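Local coordinates for hypothetical protein PH1897 (Pyrococcus horikoshii, PDB 1VDW) that probably hydrolyses fructose 1,6-bisphosphate to fructose 6-phosphate and phosphate in a magnesium-dependent reaction, as a homodimer of the inositol monophosphatase superfamily, at residues R7-D12 with S56-L61; F99-A104 with Y113-E118; S152-G157 with V190-N195; K217-K222 with N235-N240. All blocks are in the same frame, centred on the assembly; numbering follows the deposited sequence.

Contact 1 (R7-D12 with S56-L61)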
# COMPACT_ATOMS: atom_id res chain seq x y z
N ARG A 7 26.69 -7.20 6.01
CA ARG A 7 25.76 -6.38 6.78
C ARG A 7 26.27 -4.94 6.84
O ARG A 7 25.49 -3.99 6.87
CB ARG A 7 25.56 -6.98 8.17
CG ARG A 7 25.04 -8.42 8.13
CD ARG A 7 24.75 -9.00 9.50
NE ARG A 7 23.54 -8.44 10.10
CZ ARG A 7 23.05 -8.83 11.27
NH1 ARG A 7 23.66 -9.78 11.97
NH2 ARG A 7 21.94 -8.28 11.75
N LYS A 8 27.59 -4.78 6.86
CA LYS A 8 28.19 -3.44 6.89
C LYS A 8 27.87 -2.75 5.56
O LYS A 8 27.58 -1.56 5.52
CB LYS A 8 29.72 -3.56 7.08
CG LYS A 8 30.48 -2.23 7.16
CD LYS A 8 30.89 -1.70 5.79
CE LYS A 8 31.75 -0.44 5.93
NZ LYS A 8 32.17 0.10 4.61
N ILE A 9 27.92 -3.52 4.48
CA ILE A 9 27.61 -2.98 3.16
C ILE A 9 26.15 -2.53 3.10
O ILE A 9 25.83 -1.52 2.48
CB ILE A 9 27.90 -4.03 2.07
CG1 ILE A 9 29.40 -4.33 2.05
CG2 ILE A 9 27.43 -3.52 0.71
CD1 ILE A 9 29.82 -5.36 1.03
N ALA A 10 25.27 -3.29 3.75
CA ALA A 10 23.85 -2.94 3.76
C ALA A 10 23.67 -1.56 4.37
O ALA A 10 22.89 -0.74 3.88
CB ALA A 10 23.06 -3.98 4.55
N ILE A 11 24.40 -1.29 5.45
CA ILE A 11 24.31 0.01 6.10
C ILE A 11 24.84 1.12 5.19
O ILE A 11 24.27 2.21 5.14
CB ILE A 11 25.08 0.03 7.43
CG1 ILE A 11 24.50 -1.03 8.37
CG2 ILE A 11 24.99 1.42 8.07
CD1 ILE A 11 23.02 -0.90 8.62
N ASP A 12 25.94 0.87 4.48
CA ASP A 12 26.46 1.88 3.56
C ASP A 12 25.36 2.22 2.56
O ASP A 12 25.16 3.37 2.19
CB ASP A 12 27.69 1.38 2.79
CG ASP A 12 28.89 1.13 3.68
OD1 ASP A 12 29.00 1.76 4.75
OD2 ASP A 12 29.75 0.32 3.28
N SER A 56 27.28 0.28 -8.63
CA SER A 56 28.69 0.63 -8.56
C SER A 56 29.30 0.04 -7.29
O SER A 56 30.43 -0.45 -7.31
CB SER A 56 28.85 2.16 -8.54
OG SER A 56 28.24 2.73 -7.40
N LYS A 57 28.55 0.09 -6.20
CA LYS A 57 29.00 -0.43 -4.92
C LYS A 57 29.46 -1.88 -5.03
O LYS A 57 30.57 -2.22 -4.63
CB LYS A 57 27.86 -0.33 -3.90
CG LYS A 57 28.21 -0.78 -2.49
CD LYS A 57 29.14 0.20 -1.80
CE LYS A 57 29.29 -0.14 -0.33
NZ LYS A 57 30.17 0.82 0.39
N PHE A 58 28.61 -2.73 -5.59
CA PHE A 58 28.94 -4.14 -5.74
C PHE A 58 29.93 -4.42 -6.86
O PHE A 58 30.76 -5.32 -6.75
CB PHE A 58 27.65 -4.95 -5.95
CG PHE A 58 26.76 -4.98 -4.74
CD1 PHE A 58 27.16 -5.63 -3.58
CD2 PHE A 58 25.54 -4.31 -4.74
CE1 PHE A 58 26.36 -5.63 -2.44
CE2 PHE A 58 24.73 -4.30 -3.61
CZ PHE A 58 25.14 -4.96 -2.45
N LYS A 59 29.86 -3.63 -7.93
CA LYS A 59 30.79 -3.81 -9.04
C LYS A 59 32.21 -3.56 -8.55
O LYS A 59 33.12 -4.33 -8.87
CB LYS A 59 30.46 -2.84 -10.18
CG LYS A 59 31.36 -2.98 -11.39
CD LYS A 59 30.99 -1.99 -12.49
CE LYS A 59 31.93 -2.12 -13.68
NZ LYS A 59 31.88 -3.48 -14.28
N ASP A 60 32.39 -2.50 -7.78
CA ASP A 60 33.71 -2.15 -7.25
C ASP A 60 34.25 -3.18 -6.27
O ASP A 60 35.45 -3.24 -6.03
CB ASP A 60 33.67 -0.77 -6.58
CG ASP A 60 33.29 0.34 -7.55
OD1 ASP A 60 33.51 0.17 -8.77
OD2 ASP A 60 32.78 1.38 -7.09
N LEU A 61 33.36 -3.97 -5.68
CA LEU A 61 33.77 -5.01 -4.74
C LEU A 61 34.32 -6.22 -5.48
O LEU A 61 34.91 -7.11 -4.88
CB LEU A 61 32.60 -5.44 -3.86
CG LEU A 61 32.20 -4.47 -2.75
CD1 LEU A 61 30.90 -4.94 -2.11
CD2 LEU A 61 33.31 -4.38 -1.71

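Contact 2 (F99-A104 with Y113-E118)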
# COMPACT_ATOMS: atom_id res chain seq x y z
N PHE A 99 7.99 1.33 -1.24
CA PHE A 99 9.15 1.13 -2.10
C PHE A 99 10.29 0.61 -1.23
O PHE A 99 10.26 0.78 -0.01
CB PHE A 99 9.52 2.41 -2.87
CG PHE A 99 9.67 3.62 -2.01
CD1 PHE A 99 10.88 3.90 -1.37
CD2 PHE A 99 8.62 4.51 -1.86
CE1 PHE A 99 11.02 5.05 -0.60
CE2 PHE A 99 8.76 5.66 -1.09
CZ PHE A 99 9.96 5.93 -0.46
N ALA A 100 11.28 -0.02 -1.85
CA ALA A 100 12.36 -0.60 -1.08
C ALA A 100 13.58 -0.91 -1.92
O ALA A 100 13.55 -0.83 -3.15
CB ALA A 100 11.87 -1.90 -0.44
N VAL A 101 14.66 -1.27 -1.23
CA VAL A 101 15.90 -1.71 -1.86
C VAL A 101 15.95 -3.20 -1.52
O VAL A 101 15.72 -3.59 -0.37
CB VAL A 101 17.13 -1.03 -1.24
CG1 VAL A 101 18.40 -1.61 -1.84
CG2 VAL A 101 17.07 0.47 -1.49
N SER A 102 16.24 -4.03 -2.51
CA SER A 102 16.28 -5.48 -2.33
C SER A 102 17.62 -6.05 -2.79
O SER A 102 18.01 -5.88 -3.94
CB SER A 102 15.14 -6.12 -3.13
OG SER A 102 15.18 -7.54 -3.09
N VAL A 103 18.33 -6.74 -1.89
CA VAL A 103 19.63 -7.32 -2.21
C VAL A 103 19.79 -8.73 -1.67
O VAL A 103 19.58 -8.97 -0.48
CB VAL A 103 20.78 -6.46 -1.62
CG1 VAL A 103 22.12 -7.17 -1.82
CG2 VAL A 103 20.82 -5.10 -2.28
N ALA A 104 20.15 -9.67 -2.54
CA ALA A 104 20.39 -11.05 -2.13
C ALA A 104 21.83 -11.40 -2.52
O ALA A 104 22.25 -11.16 -3.65
CB ALA A 104 19.41 -11.99 -2.83
N TYR A 113 23.05 -14.33 2.54
CA TYR A 113 22.55 -13.12 3.18
C TYR A 113 21.67 -12.35 2.22
O TYR A 113 21.91 -12.33 1.01
CB TYR A 113 23.72 -12.24 3.60
CG TYR A 113 23.32 -10.91 4.20
CD1 TYR A 113 22.74 -10.84 5.46
CD2 TYR A 113 23.54 -9.72 3.51
CE1 TYR A 113 22.39 -9.62 6.03
CE2 TYR A 113 23.19 -8.50 4.06
CZ TYR A 113 22.61 -8.45 5.32
OH TYR A 113 22.28 -7.23 5.86
N ALA A 114 20.65 -11.71 2.76
CA ALA A 114 19.76 -10.88 1.97
C ALA A 114 19.17 -9.81 2.86
O ALA A 114 19.02 -10.00 4.07
CB ALA A 114 18.64 -11.72 1.38
N PHE A 115 18.88 -8.66 2.27
CA PHE A 115 18.26 -7.60 3.04
C PHE A 115 17.31 -6.82 2.16
O PHE A 115 17.44 -6.79 0.93
CB PHE A 115 19.30 -6.65 3.67
CG PHE A 115 19.88 -5.62 2.73
CD1 PHE A 115 19.21 -4.42 2.48
CD2 PHE A 115 21.12 -5.82 2.14
CE1 PHE A 115 19.77 -3.44 1.66
CE2 PHE A 115 21.69 -4.85 1.32
CZ PHE A 115 21.01 -3.66 1.08
N ILE A 116 16.31 -6.25 2.81
CA ILE A 116 15.32 -5.41 2.15
C ILE A 116 15.22 -4.19 3.05
O ILE A 116 14.98 -4.32 4.26
CB ILE A 116 13.94 -6.10 2.05
CG1 ILE A 116 14.01 -7.23 1.01
CG2 ILE A 116 12.86 -5.08 1.65
CD1 ILE A 116 12.78 -8.13 0.99
N TYR A 117 15.41 -3.02 2.46
CA TYR A 117 15.35 -1.75 3.17
C TYR A 117 14.04 -1.04 2.81
O TYR A 117 13.81 -0.72 1.65
CB TYR A 117 16.55 -0.87 2.80
CG TYR A 117 16.54 0.53 3.39
CD1 TYR A 117 16.20 0.73 4.73
CD2 TYR A 117 16.87 1.64 2.62
CE1 TYR A 117 16.19 2.01 5.28
CE2 TYR A 117 16.87 2.93 3.17
CZ TYR A 117 16.52 3.10 4.50
OH TYR A 117 16.51 4.36 5.05
N GLU A 118 13.20 -0.81 3.81
CA GLU A 118 11.90 -0.14 3.62
C GLU A 118 12.13 1.23 4.27
O GLU A 118 11.84 1.44 5.45
CB GLU A 118 10.82 -0.94 4.34
CG GLU A 118 9.44 -0.32 4.22
CD GLU A 118 8.33 -1.11 4.90
OE1 GLU A 118 8.62 -2.02 5.72
OE2 GLU A 118 7.15 -0.79 4.63

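Contact 3 (S152-G157 with V190-N195). With EDO (1,2-ethanediol), chain D.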
# COMPACT_ATOMS: atom_id res chain seq x y z
N SER A 152 -1.35 -10.76 -0.45
CA SER A 152 -0.97 -9.84 -1.52
C SER A 152 -1.35 -10.66 -2.75
O SER A 152 -1.08 -11.87 -2.81
CB SER A 152 0.53 -9.55 -1.48
OG SER A 152 0.99 -9.02 -2.71
N PHE A 153 -1.98 -10.02 -3.73
CA PHE A 153 -2.44 -10.73 -4.92
C PHE A 153 -2.28 -9.92 -6.20
O PHE A 153 -2.75 -8.79 -6.28
CB PHE A 153 -3.92 -11.12 -4.70
CG PHE A 153 -4.53 -11.95 -5.80
CD1 PHE A 153 -3.81 -12.95 -6.44
CD2 PHE A 153 -5.86 -11.76 -6.15
CE1 PHE A 153 -4.41 -13.76 -7.41
CE2 PHE A 153 -6.47 -12.57 -7.11
CZ PHE A 153 -5.74 -13.57 -7.74
N TYR A 154 -1.61 -10.53 -7.17
CA TYR A 154 -1.38 -9.94 -8.49
C TYR A 154 -1.75 -10.97 -9.55
O TYR A 154 -1.25 -12.10 -9.53
CB TYR A 154 0.09 -9.60 -8.72
CG TYR A 154 0.69 -8.51 -7.86
CD1 TYR A 154 0.92 -7.24 -8.38
CD2 TYR A 154 1.11 -8.77 -6.57
CE1 TYR A 154 1.56 -6.26 -7.64
CE2 TYR A 154 1.76 -7.80 -5.81
CZ TYR A 154 1.98 -6.55 -6.36
OH TYR A 154 2.64 -5.59 -5.65
N THR A 155 -2.62 -10.58 -10.48
CA THR A 155 -3.01 -11.47 -11.58
C THR A 155 -3.47 -10.63 -12.76
O THR A 155 -3.88 -9.48 -12.59
CB THR A 155 -4.14 -12.42 -11.17
OG1 THR A 155 -4.44 -13.29 -12.28
CG2 THR A 155 -5.39 -11.64 -10.80
N LYS A 156 -3.39 -11.21 -13.95
CA LYS A 156 -3.82 -10.53 -15.16
C LYS A 156 -5.21 -11.03 -15.53
O LYS A 156 -5.89 -10.45 -16.37
CB LYS A 156 -2.85 -10.84 -16.31
CG LYS A 156 -1.42 -10.36 -16.10
CD LYS A 156 -1.21 -8.94 -16.62
CE LYS A 156 -2.06 -7.92 -15.88
NZ LYS A 156 -1.89 -6.55 -16.44
N GLY A 157 -5.62 -12.12 -14.89
CA GLY A 157 -6.92 -12.70 -15.19
C GLY A 157 -7.92 -12.64 -14.07
O GLY A 157 -7.85 -11.78 -13.19
N VAL A 190 1.51 -14.32 -0.40
CA VAL A 190 1.85 -13.39 -1.47
C VAL A 190 1.70 -14.21 -2.73
O VAL A 190 2.38 -15.23 -2.91
CB VAL A 190 3.29 -12.86 -1.36
CG1 VAL A 190 3.62 -11.98 -2.56
CG2 VAL A 190 3.45 -12.06 -0.07
N VAL A 191 0.81 -13.77 -3.61
CA VAL A 191 0.52 -14.48 -4.84
C VAL A 191 0.68 -13.57 -6.04
O VAL A 191 -0.01 -12.56 -6.15
CB VAL A 191 -0.93 -15.00 -4.81
CG1 VAL A 191 -1.25 -15.79 -6.08
CG2 VAL A 191 -1.15 -15.86 -3.57
N ASP A 192 1.60 -13.91 -6.93
CA ASP A 192 1.81 -13.13 -8.14
C ASP A 192 1.91 -14.11 -9.29
O ASP A 192 2.91 -14.82 -9.43
CB ASP A 192 3.09 -12.29 -8.05
CG ASP A 192 3.20 -11.28 -9.18
OD1 ASP A 192 2.78 -11.59 -10.32
OD2 ASP A 192 3.71 -10.17 -8.93
N ILE A 193 0.86 -14.14 -10.11
CA ILE A 193 0.81 -15.06 -11.24
C ILE A 193 0.69 -14.33 -12.57
O ILE A 193 0.09 -14.84 -13.52
CB ILE A 193 -0.36 -16.05 -11.06
CG1 ILE A 193 -1.69 -15.30 -10.90
CG2 ILE A 193 -0.12 -16.91 -9.83
CD1 ILE A 193 -2.90 -16.21 -10.72
N ARG A 194 1.30 -13.15 -12.65
CA ARG A 194 1.27 -12.32 -13.85
C ARG A 194 2.30 -12.71 -14.91
O ARG A 194 2.25 -12.19 -16.03
CB ARG A 194 1.53 -10.86 -13.49
CG ARG A 194 0.51 -10.20 -12.58
CD ARG A 194 0.97 -8.79 -12.25
NE ARG A 194 2.17 -8.79 -11.41
CZ ARG A 194 2.87 -7.70 -11.11
NH1 ARG A 194 2.51 -6.52 -11.59
NH2 ARG A 194 3.93 -7.78 -10.31
N ASN A 195 3.23 -13.60 -14.56
CA ASN A 195 4.30 -13.98 -15.48
C ASN A 195 5.04 -12.68 -15.82
O ASN A 195 5.48 -12.46 -16.95
CB ASN A 195 3.73 -14.61 -16.76
CG ASN A 195 4.76 -15.37 -17.55
OD1 ASN A 195 5.39 -16.30 -17.04
ND2 ASN A 195 4.95 -14.99 -18.81
C1 EDO D . -11.18 -9.82 -10.90
O1 EDO D . -11.48 -11.21 -10.93
C2 EDO D . -9.74 -9.62 -11.38
O2 EDO D . -8.85 -10.34 -10.50
O HOH W 1 -2.02 -13.61 -14.89

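Contact 4 (K217-K222 with N235-N240)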
# COMPACT_ATOMS: atom_id res chain seq x y z
N LYS A 217 6.56 -21.40 -3.51
CA LYS A 217 6.51 -22.28 -4.67
C LYS A 217 6.06 -21.60 -5.95
O LYS A 217 5.59 -20.45 -5.92
CB LYS A 217 5.60 -23.48 -4.35
CG LYS A 217 6.15 -24.36 -3.24
CD LYS A 217 5.18 -25.45 -2.83
CE LYS A 217 5.83 -26.38 -1.81
NZ LYS A 217 4.90 -27.45 -1.34
N ASP A 218 6.22 -22.30 -7.06
CA ASP A 218 5.81 -21.77 -8.36
C ASP A 218 4.47 -22.38 -8.75
O ASP A 218 3.83 -23.06 -7.95
CB ASP A 218 6.86 -22.06 -9.44
CG ASP A 218 7.17 -23.55 -9.61
OD1 ASP A 218 6.30 -24.39 -9.32
OD2 ASP A 218 8.29 -23.86 -10.06
N LEU A 219 4.04 -22.12 -9.99
CA LEU A 219 2.77 -22.63 -10.49
C LEU A 219 2.68 -24.15 -10.52
O LEU A 219 1.59 -24.71 -10.51
CB LEU A 219 2.50 -22.07 -11.89
CG LEU A 219 2.25 -20.57 -12.03
CD1 LEU A 219 2.13 -20.20 -13.50
CD2 LEU A 219 0.98 -20.21 -11.27
N ASP A 220 3.83 -24.81 -10.57
CA ASP A 220 3.87 -26.27 -10.60
C ASP A 220 3.94 -26.88 -9.21
O ASP A 220 4.06 -28.10 -9.06
CB ASP A 220 5.07 -26.76 -11.42
CG ASP A 220 5.06 -26.25 -12.84
OD1 ASP A 220 3.97 -26.16 -13.44
OD2 ASP A 220 6.15 -25.95 -13.37
N GLY A 221 3.87 -26.04 -8.18
CA GLY A 221 3.92 -26.53 -6.82
C GLY A 221 5.31 -26.91 -6.33
O GLY A 221 5.44 -27.60 -5.32
N LYS A 222 6.34 -26.46 -7.04
CA LYS A 222 7.72 -26.76 -6.68
C LYS A 222 8.37 -25.53 -6.07
O LYS A 222 8.04 -24.40 -6.42
CB LYS A 222 8.51 -27.19 -7.92
CG LYS A 222 8.11 -28.54 -8.49
CD LYS A 222 8.48 -29.66 -7.53
CE LYS A 222 8.24 -31.03 -8.16
NZ LYS A 222 8.65 -32.13 -7.24
N ASN A 235 6.67 -16.65 -11.40
CA ASN A 235 5.39 -16.54 -10.71
C ASN A 235 5.63 -17.13 -9.33
O ASN A 235 6.35 -18.12 -9.19
CB ASN A 235 4.31 -17.35 -11.42
CG ASN A 235 3.97 -16.79 -12.77
OD1 ASN A 235 3.53 -15.64 -12.88
ND2 ASN A 235 4.16 -17.59 -13.81
N ILE A 236 5.02 -16.53 -8.31
CA ILE A 236 5.21 -17.05 -6.98
C ILE A 236 3.93 -17.18 -6.16
O ILE A 236 2.99 -16.39 -6.30
CB ILE A 236 6.19 -16.18 -6.16
CG1 ILE A 236 5.64 -14.75 -6.05
CG2 ILE A 236 7.56 -16.19 -6.82
CD1 ILE A 236 6.47 -13.85 -5.15
N ILE A 237 3.91 -18.22 -5.34
CA ILE A 237 2.83 -18.46 -4.42
C ILE A 237 3.58 -18.75 -3.12
O ILE A 237 4.13 -19.84 -2.93
CB ILE A 237 1.97 -19.69 -4.80
CG1 ILE A 237 1.31 -19.47 -6.16
CG2 ILE A 237 0.90 -19.91 -3.75
CD1 ILE A 237 2.24 -19.59 -7.35
N ALA A 238 3.65 -17.74 -2.26
CA ALA A 238 4.35 -17.84 -0.98
C ALA A 238 3.32 -17.78 0.13
O ALA A 238 2.42 -16.94 0.11
CB ALA A 238 5.35 -16.71 -0.84
N ALA A 239 3.44 -18.66 1.12
CA ALA A 239 2.48 -18.68 2.21
C ALA A 239 3.05 -19.16 3.53
O ALA A 239 4.15 -19.71 3.58
CB ALA A 239 1.27 -19.54 1.82
N ASN A 240 2.28 -18.95 4.58
CA ASN A 240 2.67 -19.35 5.93
C ASN A 240 1.98 -20.66 6.30
O ASN A 240 2.00 -21.07 7.46
CB ASN A 240 2.25 -18.27 6.93
CG ASN A 240 0.74 -18.07 6.99
OD1 ASN A 240 -0.02 -18.69 6.24
ND2 ASN A 240 0.31 -17.20 7.88

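Contact 1 (R7-D12 with S56-L61)
K57 reaches across from helix 45-60 to D12 on helix 3-20, its NZ lying 3.0 Å from D12 OD2 and approaching from above the carboxylate plane, 41° out of it. K8 NZ, one turn earlier in the same helix as D12, meets D12 OD2 at 2.8 Å on its syn lone pair. Beside this salt-bridge network, I9, in the conformer described, packs CG2 4.0 Å from K57 CE and obliquely on the F58 ring, 3.9 Å from F58 CE1; the closeness of its tip to that of L61 is doubtful. K57 has CG anti to the backbone N (chi1 -177°) and a bend at chi2, which carry its amine to D12, the two side chains crossing at about a right angle. The helices run roughly antiparallel (145° between segment directions), their axes 11.8 Å apart; K57 spans the gap, I9, F58 and L61 fill it, and A10 packs helix 3-20 on strand 110-118 of the large sheet. With an alanine at D12, K8 NZ and K57 NZ, 4.7 Å apart, would probably be left to repel each other without their shared counter-ion. Two lysines on one carboxylate oxygen would be expected to keep D12 ionised.

Contact 2 (F99-A104 with Y113-E118)
F115 has CG between its backbone N and carbonyl carbon (chi1 80°), which lays the ring alongside V103, while V103 holds CG1 anti to its own N and turns CB and CG2 to that ring. F115 CE2 comes within 3.5 Å of V103 CB, and F115 CZ lies 3.7 Å from V103 CG2; V101 CG1 lies more loosely by the other meta carbon, 4.2 Å from F115 CE1. Underneath, the antiparallel hairpin of strands 100-107 and 110-118 is zipped by two hydrogen-bonded pairs, V101 with Y117 and V103 with F115; V103 N to F115 O is 3.0 Å and nearly linear at 168°. Between them the non-hydrogen-bonded pair S102 and I116 points to the opposite face. Helices 175-184 and 199-211 cover that face and helix 3-20 the one with V101 and F115, consistent with the layered alpha/beta fold of the inositol monophosphatase superfamily. A serine at F115 would probably open a gap between V101, V103 and A10. Largely apolar packing, most plainly on the V101, V103 and F115 face, joins four backbone hydrogen bonds between the strands; backbone pairing of A100 with D87 and S102 with D84 places strand 100-107 directly beside the predicted magnesium site.

Contact 3 (S152-G157 with V190-N195)
Y154 and R194 bury the most surface here, and D192 fixes how they meet. One face of the R194 guanidinium covers Y154 CD1, obliquely to the ring, with Y154 CD1 3.4 Å from R194 CZ and the two planes 32° apart. R194 is held in that pose side-on by D192: NE gives a bond of 3.1 Å to D192 OD1, in the guanidinium plane, and NH2 one of 2.8 Å to D192 OD2, on its syn lone pair. D192 OD1 also takes the backbone N of R194, closing an Asx turn at the corner in the chain. The carboxylate runs almost parallel to the tyrosine ring, only 8° between planes, with OD2 over one face, 3.6 Å from Y154 CG. These side chains sit on parallel neighbours, strands 150-154 and 189-193, of the mixed five-stranded sheet; the chain between them passes through helix 160-164, strand 168-170 and helix 175-184. Y154 N donates to V191 O at 2.8 Å, and I193 N to Y154 O almost straight at 172°. V191 lies on the other face beside F153, V191 CG1 being 3.8 Å from F153 CD1. The phenol OH of Y154 goes to E178 and G173 N. Farther along, a water joins K156 N to I193 O, and K156 packs on I163 of the second subunit.

Contact 4 (K217-K222 with N235-N240)
K217 pairs with I237 as an antiparallel hydrogen-bonded couple at the end of strand 215-217. K217 N donates to I237 O over 2.9 Å at 175°, coming from above the carbonyl plane, and I237 N returns a bond to K217 O, also of 2.9 Å. The lysine chain then runs extended away from I237 to a salt bridge with E242. D218 ends the pairing: its CA lies 3.8 Å from N235 O, and its carboxylate turns back into its own loop. With CG between the backbone N and the carbonyl carbon (chi1 58°), D218 places OD1 to accept D220 N at 2.8 Å and K222 N at 3.1 Å. The two donors reach that oxygen from opposite faces of its plane, and the first closes an Asx turn. L219 CD1 presses on the side-chain amide of N235, 3.3 Å from N235 ND2, while N235 OD1 accepts N195 N; L219 CD2 lies 4.2 Å from I237 CD1, the two side chains crossing at about a right angle. D220 and G221 complete the type I turn begun at D218, and D218 N bonds to K222 O. Strand 215-217 is an outermost strand of the five-stranded sheet, and 234-239 lies between it and 189-193; I237 faces L245, I248 and L249 of helix 242-250, and A238 faces helix 175-184.

Contact 2 is the buried centre, every touching residue inside, whereas contacts 1 and 4 are only partly buried and contact 3 is buried at its strands but opens at the loops beyond them. Contacts 1 and 2 meet across adjoining layers: A10 and F58 pack on Y113, F115 and V103, so the helix pair sits against the hairpin. Contacts 3 and 4 share the other sheet, strands 189-193 and 234-239 being neighbours, with N195 N hydrogen-bonded to N235 OD1. Contacts 1 and 3 lie about 32 Å apart between centres, on opposite sides of the chain's centre. Charge bridges helices in contact 1, hydrocarbon dominates contact 2, and carboxylates organise turns in contacts 3 and 4.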